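Long-range contacts in hyaluronoglucosaminidase (Apis mellifera, PDB 1FCQ), which hydrolyses hyaluronan as a family 56 glycosidase with a TIM-barrel fold, and is a major allergen of bee venom: residues A[76-80]-A[129-133]; A[188-192]-A[239-244]. All coordinates share one frame; numbering follows the deposited sequence.

Contact 1: A[76-80]-A[129-133]; sequences GGVPQ and YKKLS
Val-78 drives both of its methyl groups into the flank of the helix that carries Tyr-129, Leu-132 and Ser-133, and this is where the contact is closely packed. With CG1 anti to the carbonyl carbon (chi1 -79°), that methyl lies 3.5 Å from Tyr-129 O, beside the Tyr-129 ring edge at CD2 and Ser-133 OG, while CG2 leans on Leu-132 CD2 at 3.9 Å, which CG1 also reaches. The beta-branched valine thus offers two methyls from one carbon, one to ring edge and backbone, the other to Leu-132. Gly-77 brings its carbonyl to the ring edge of Tyr-129, its O in the ring plane and 3.2 Å from CE2. Its positive phi (85°) and its closeness to Leu-132 suit a residue without a side chain.

The other side is polar and wetter. The Gln-80 chain, bent at chi2, brings OE1 to 3.0 Å from Ser-133 OG. The serine hydroxyl is short enough to stay by its own helix backbone, 2.7 Å from Tyr-129 O, and its single proton can reach either oxygen. One water gives hydrogen bonds to both Gln-80 OE1 and Ser-133 O.

The contact seats the loop between strand 73-74 and helix 84-98 on helix 127-140. Phe-157 of helix 146-175 touches Pro-79, Gln-80 and Ser-133, while Tyr-129 OH bonds to Leu-63 N of strand 62-63.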
loop_
_atom_site.group_PDB
_atom_site.type_symbol
_atom_site.label_atom_id
_atom_site.label_comp_id
_atom_site.label_asym_id
_atom_site.label_seq_id
_atom_site.Cartn_x
_atom_site.Cartn_y
_atom_site.Cartn_z
ATOM N N GLY A 76 16.455 15.378 -1.136
ATOM C CA GLY A 76 17.146 15.146 0.109
ATOM C C GLY A 76 17.510 13.717 0.422
ATOM O O GLY A 76 18.350 13.461 1.287
ATOM N N GLY A 77 16.823 12.726 -0.153
ATOM C CA GLY A 77 17.100 11.325 0.122
ATOM C C GLY A 77 16.363 10.856 1.377
ATOM O O GLY A 77 15.525 9.958 1.306
ATOM N N VAL A 78 16.745 11.411 2.526
ATOM C CA VAL A 78 16.084 11.129 3.800
ATOM C C VAL A 78 15.181 12.327 4.101
ATOM O O VAL A 78 15.459 13.456 3.722
ATOM C CB VAL A 78 17.069 10.946 4.961
ATOM C CG1 VAL A 78 17.700 9.557 4.953
ATOM C CG2 VAL A 78 18.148 12.022 4.968
ATOM N N PRO A 79 14.048 12.096 4.760
ATOM C CA PRO A 79 13.057 13.135 5.000
ATOM C C PRO A 79 13.552 14.344 5.765
ATOM O O PRO A 79 13.081 15.467 5.494
ATOM C CB PRO A 79 11.917 12.392 5.683
ATOM C CG PRO A 79 12.530 11.168 6.245
ATOM C CD PRO A 79 13.614 10.761 5.253
ATOM N N GLN A 80 14.499 14.174 6.664
ATOM C CA GLN A 80 15.069 15.280 7.426
ATOM C C GLN A 80 15.896 16.223 6.560
ATOM O O GLN A 80 16.280 17.288 7.052
ATOM C CB GLN A 80 15.871 14.795 8.637
ATOM C CG GLN A 80 17.079 13.933 8.339
ATOM C CD GLN A 80 16.863 12.435 8.317
ATOM O OE1 GLN A 80 17.725 11.669 8.782
ATOM N NE2 GLN A 80 15.724 11.995 7.804
ATOM N N TYR A 129 18.696 4.264 4.185
ATOM C CA TYR A 129 18.094 5.410 4.868
ATOM C C TYR A 129 18.656 5.560 6.280
ATOM O O TYR A 129 18.793 6.710 6.705
ATOM C CB TYR A 129 16.570 5.238 4.865
ATOM C CG TYR A 129 15.995 5.413 3.474
ATOM C CD1 TYR A 129 15.595 4.282 2.756
ATOM C CD2 TYR A 129 15.852 6.654 2.881
ATOM C CE1 TYR A 129 15.066 4.398 1.489
ATOM C CE2 TYR A 129 15.330 6.773 1.610
ATOM C CZ TYR A 129 14.939 5.642 0.919
ATOM O OH TYR A 129 14.408 5.786 -0.338
ATOM N N LYS A 130 18.919 4.457 6.967
ATOM C CA LYS A 130 19.510 4.504 8.295
ATOM C C LYS A 130 20.937 5.053 8.170
ATOM O O LYS A 130 21.337 5.958 8.906
ATOM C CB LYS A 130 19.578 3.144 8.981
ATOM C CG LYS A 130 18.246 2.461 9.252
ATOM C CD LYS A 130 18.442 1.243 10.143
ATOM C CE LYS A 130 17.159 0.458 10.324
ATOM N NZ LYS A 130 17.314 -0.688 11.267
ATOM N N LYS A 131 21.686 4.485 7.210
ATOM C CA LYS A 131 23.078 4.926 7.073
ATOM C C LYS A 131 23.217 6.397 6.772
ATOM O O LYS A 131 24.046 7.086 7.398
ATOM C CB LYS A 131 23.807 4.117 5.992
ATOM C CG LYS A 131 23.739 2.614 6.190
ATOM C CD LYS A 131 24.388 2.178 7.493
ATOM C CE LYS A 131 24.469 0.658 7.552
ATOM N NZ LYS A 131 24.976 0.188 8.872
ATOM N N LEU A 132 22.436 6.938 5.841
ATOM C CA LEU A 132 22.523 8.334 5.481
ATOM C C LEU A 132 22.112 9.220 6.651
ATOM O O LEU A 132 22.735 10.254 6.848
ATOM C CB LEU A 132 21.684 8.659 4.245
ATOM C CG LEU A 132 21.699 10.116 3.800
ATOM C CD1 LEU A 132 23.108 10.613 3.493
ATOM C CD2 LEU A 132 20.791 10.309 2.592
ATOM N N SER A 133 21.109 8.772 7.411
ATOM C CA SER A 133 20.684 9.565 8.565
ATOM C C SER A 133 21.855 9.759 9.534
ATOM O O SER A 133 22.062 10.865 10.020
ATOM C CB SER A 133 19.536 8.878 9.300
ATOM O OG SER A 133 18.390 8.791 8.457
HETATM O O HOH W 1 19.976 12.730 10.170
#

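Contact 2: A[188-192]-A[239-244]; sequences YCYNL and GLVGGR
Asn-191 faces helix 234-253 with both ends of its amide, the oxygen turned to Arg-244 and the nitrogen to the backbone of Leu-240. Its CG sits between the backbone N and the carbonyl carbon (chi1 47°), which turns the amide to the helix. Arg-244 NE donates to Asn-191 OD1 over 2.9 Å in a nearly straight bond (170°), reaching a lone pair in the carbonyl plane; NH1 adds only a weak bond. Amide and guanidinium planes are twisted 39° apart, yet OD1 stays at the guanidinium edge. On the other branch ND2 gives a hydrogen to Leu-240 O at 3.1 Å and another to Ala-199 O, so the amide cannot readily flip. An asparagine suits the place because it accepts and donates at once. The extended Arg-244 chain runs past Cys-189, whose CB lies 3.6 Å from Arg-244 CG, while Leu-240 CD2 lies over the rim of one guanidinium face and NH2 bonds to Ser-225 O. Gly-243, lacking a side chain, leaves room for ND2. At the Leu-192 end CD1 meets Leu-240 CB at 3.4 Å, tighter than usual van der Waals contact.

Cys-189 is disulfide-bonded to Cys-201. This is a disulfide-braced loop following barrel strand 180-183, docked by an asparagine side chain onto a later helix of the TIM barrel.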
loop_
_atom_site.group_PDB
_atom_site.type_symbol
_atom_site.label_atom_id
_atom_site.label_comp_id
_atom_site.label_asym_id
_atom_site.label_seq_id
_atom_site.Cartn_x
_atom_site.Cartn_y
_atom_site.Cartn_z
ATOM N N TYR A 188 2.279 -2.290 8.633
ATOM C CA TYR A 188 3.182 -3.398 8.333
ATOM C C TYR A 188 3.104 -4.440 9.447
ATOM O O TYR A 188 2.547 -4.198 10.520
ATOM C CB TYR A 188 4.609 -2.889 8.145
ATOM C CG TYR A 188 4.806 -2.312 6.758
ATOM C CD1 TYR A 188 4.513 -1.003 6.446
ATOM C CD2 TYR A 188 5.236 -3.146 5.728
ATOM C CE1 TYR A 188 4.668 -0.494 5.172
ATOM C CE2 TYR A 188 5.397 -2.650 4.437
ATOM C CZ TYR A 188 5.111 -1.329 4.169
ATOM O OH TYR A 188 5.282 -0.838 2.898
ATOM N N CYS A 189 3.615 -5.636 9.175
ATOM C CA CYS A 189 3.518 -6.796 10.046
ATOM C C CYS A 189 4.821 -7.579 10.155
ATOM O O CYS A 189 5.298 -7.962 11.233
ATOM C CB CYS A 189 2.424 -7.693 9.435
ATOM S SG CYS A 189 2.077 -9.261 10.268
ATOM N N TYR A 190 5.433 -7.831 9.010
ATOM C CA TYR A 190 6.700 -8.519 8.831
ATOM C C TYR A 190 6.680 -9.962 9.340
ATOM O O TYR A 190 7.641 -10.436 9.957
ATOM C CB TYR A 190 7.857 -7.744 9.460
ATOM C CG TYR A 190 7.921 -6.279 9.086
ATOM C CD1 TYR A 190 7.735 -5.279 10.039
ATOM C CD2 TYR A 190 8.117 -5.897 7.764
ATOM C CE1 TYR A 190 7.778 -3.947 9.668
ATOM C CE2 TYR A 190 8.156 -4.572 7.393
ATOM C CZ TYR A 190 7.985 -3.596 8.356
ATOM O OH TYR A 190 8.032 -2.270 7.990
ATOM N N ASN A 191 5.585 -10.665 9.090
ATOM C CA ASN A 191 5.437 -12.066 9.469
ATOM C C ASN A 191 6.119 -12.912 8.388
ATOM O O ASN A 191 6.319 -12.409 7.282
ATOM C CB ASN A 191 3.989 -12.493 9.624
ATOM C CG ASN A 191 3.035 -12.080 8.521
ATOM O OD1 ASN A 191 3.395 -11.272 7.661
ATOM N ND2 ASN A 191 1.819 -12.599 8.561
ATOM N N LEU A 192 6.461 -14.150 8.721
ATOM C CA LEU A 192 7.098 -14.983 7.722
ATOM C C LEU A 192 8.326 -14.324 7.043
ATOM O O LEU A 192 8.555 -14.419 5.840
ATOM C CB LEU A 192 6.022 -15.488 6.733
ATOM C CG LEU A 192 4.870 -16.324 7.313
ATOM C CD1 LEU A 192 3.670 -16.323 6.367
ATOM C CD2 LEU A 192 5.340 -17.752 7.586
ATOM N N GLY A 239 -1.727 -17.952 6.754
ATOM C CA GLY A 239 -1.153 -17.300 7.922
ATOM C C GLY A 239 -0.597 -15.916 7.612
ATOM O O GLY A 239 -0.721 -14.993 8.426
ATOM N N LEU A 240 0.070 -15.772 6.478
ATOM C CA LEU A 240 0.611 -14.498 6.023
ATOM C C LEU A 240 -0.542 -13.498 5.971
ATOM O O LEU A 240 -0.435 -12.387 6.499
ATOM C CB LEU A 240 1.237 -14.622 4.636
ATOM C CG LEU A 240 1.839 -13.401 3.950
ATOM C CD1 LEU A 240 2.822 -13.850 2.872
ATOM C CD2 LEU A 240 0.803 -12.502 3.274
ATOM N N VAL A 241 -1.619 -13.879 5.272
ATOM C CA VAL A 241 -2.778 -13.009 5.147
ATOM C C VAL A 241 -3.387 -12.724 6.511
ATOM O O VAL A 241 -3.668 -11.583 6.864
ATOM C CB VAL A 241 -3.829 -13.635 4.210
ATOM C CG1 VAL A 241 -5.116 -12.830 4.151
ATOM C CG2 VAL A 241 -3.239 -13.767 2.809
ATOM N N GLY A 242 -3.640 -13.795 7.272
ATOM C CA GLY A 242 -4.277 -13.666 8.574
ATOM C C GLY A 242 -3.573 -12.730 9.537
ATOM O O GLY A 242 -4.213 -11.849 10.131
ATOM N N GLY A 243 -2.276 -12.887 9.707
ATOM C CA GLY A 243 -1.464 -12.069 10.582
ATOM C C GLY A 243 -1.571 -10.586 10.222
ATOM O O GLY A 243 -1.750 -9.714 11.091
ATOM N N ARG A 244 -1.484 -10.306 8.923
ATOM C CA ARG A 244 -1.579 -8.934 8.432
ATOM C C ARG A 244 -2.954 -8.328 8.582
ATOM O O ARG A 244 -3.039 -7.148 8.949
ATOM C CB ARG A 244 -1.111 -8.888 6.975
ATOM C CG ARG A 244 0.364 -9.273 6.909
ATOM C CD ARG A 244 0.810 -9.312 5.450
ATOM N NE ARG A 244 2.198 -9.789 5.444
ATOM C CZ ARG A 244 3.029 -9.680 4.429
ATOM N NH1 ARG A 244 4.263 -10.167 4.566
ATOM N NH2 ARG A 244 2.661 -9.103 3.290
#

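In the fold
Both segments of contact 1 precede those of contact 2 in the sequence. Their centres lie about 27 Å apart and their nearest atoms about 10 Å, without touching. Each fixes a loop to a helix that comes later in the sequence, yet they share no helix. Helix 146-175, which borders contact 1, leads into strand 180-183 and then into the loop of contact 2. Contact 2 joins this loop to the helix between strands 221-222 and 261-267 of the same barrel, whereas contact 1 joins a segment before strand 107-111 in the sequence to a helix after it. The two thus tie loops to helices at separate places in one TIM-barrel domain.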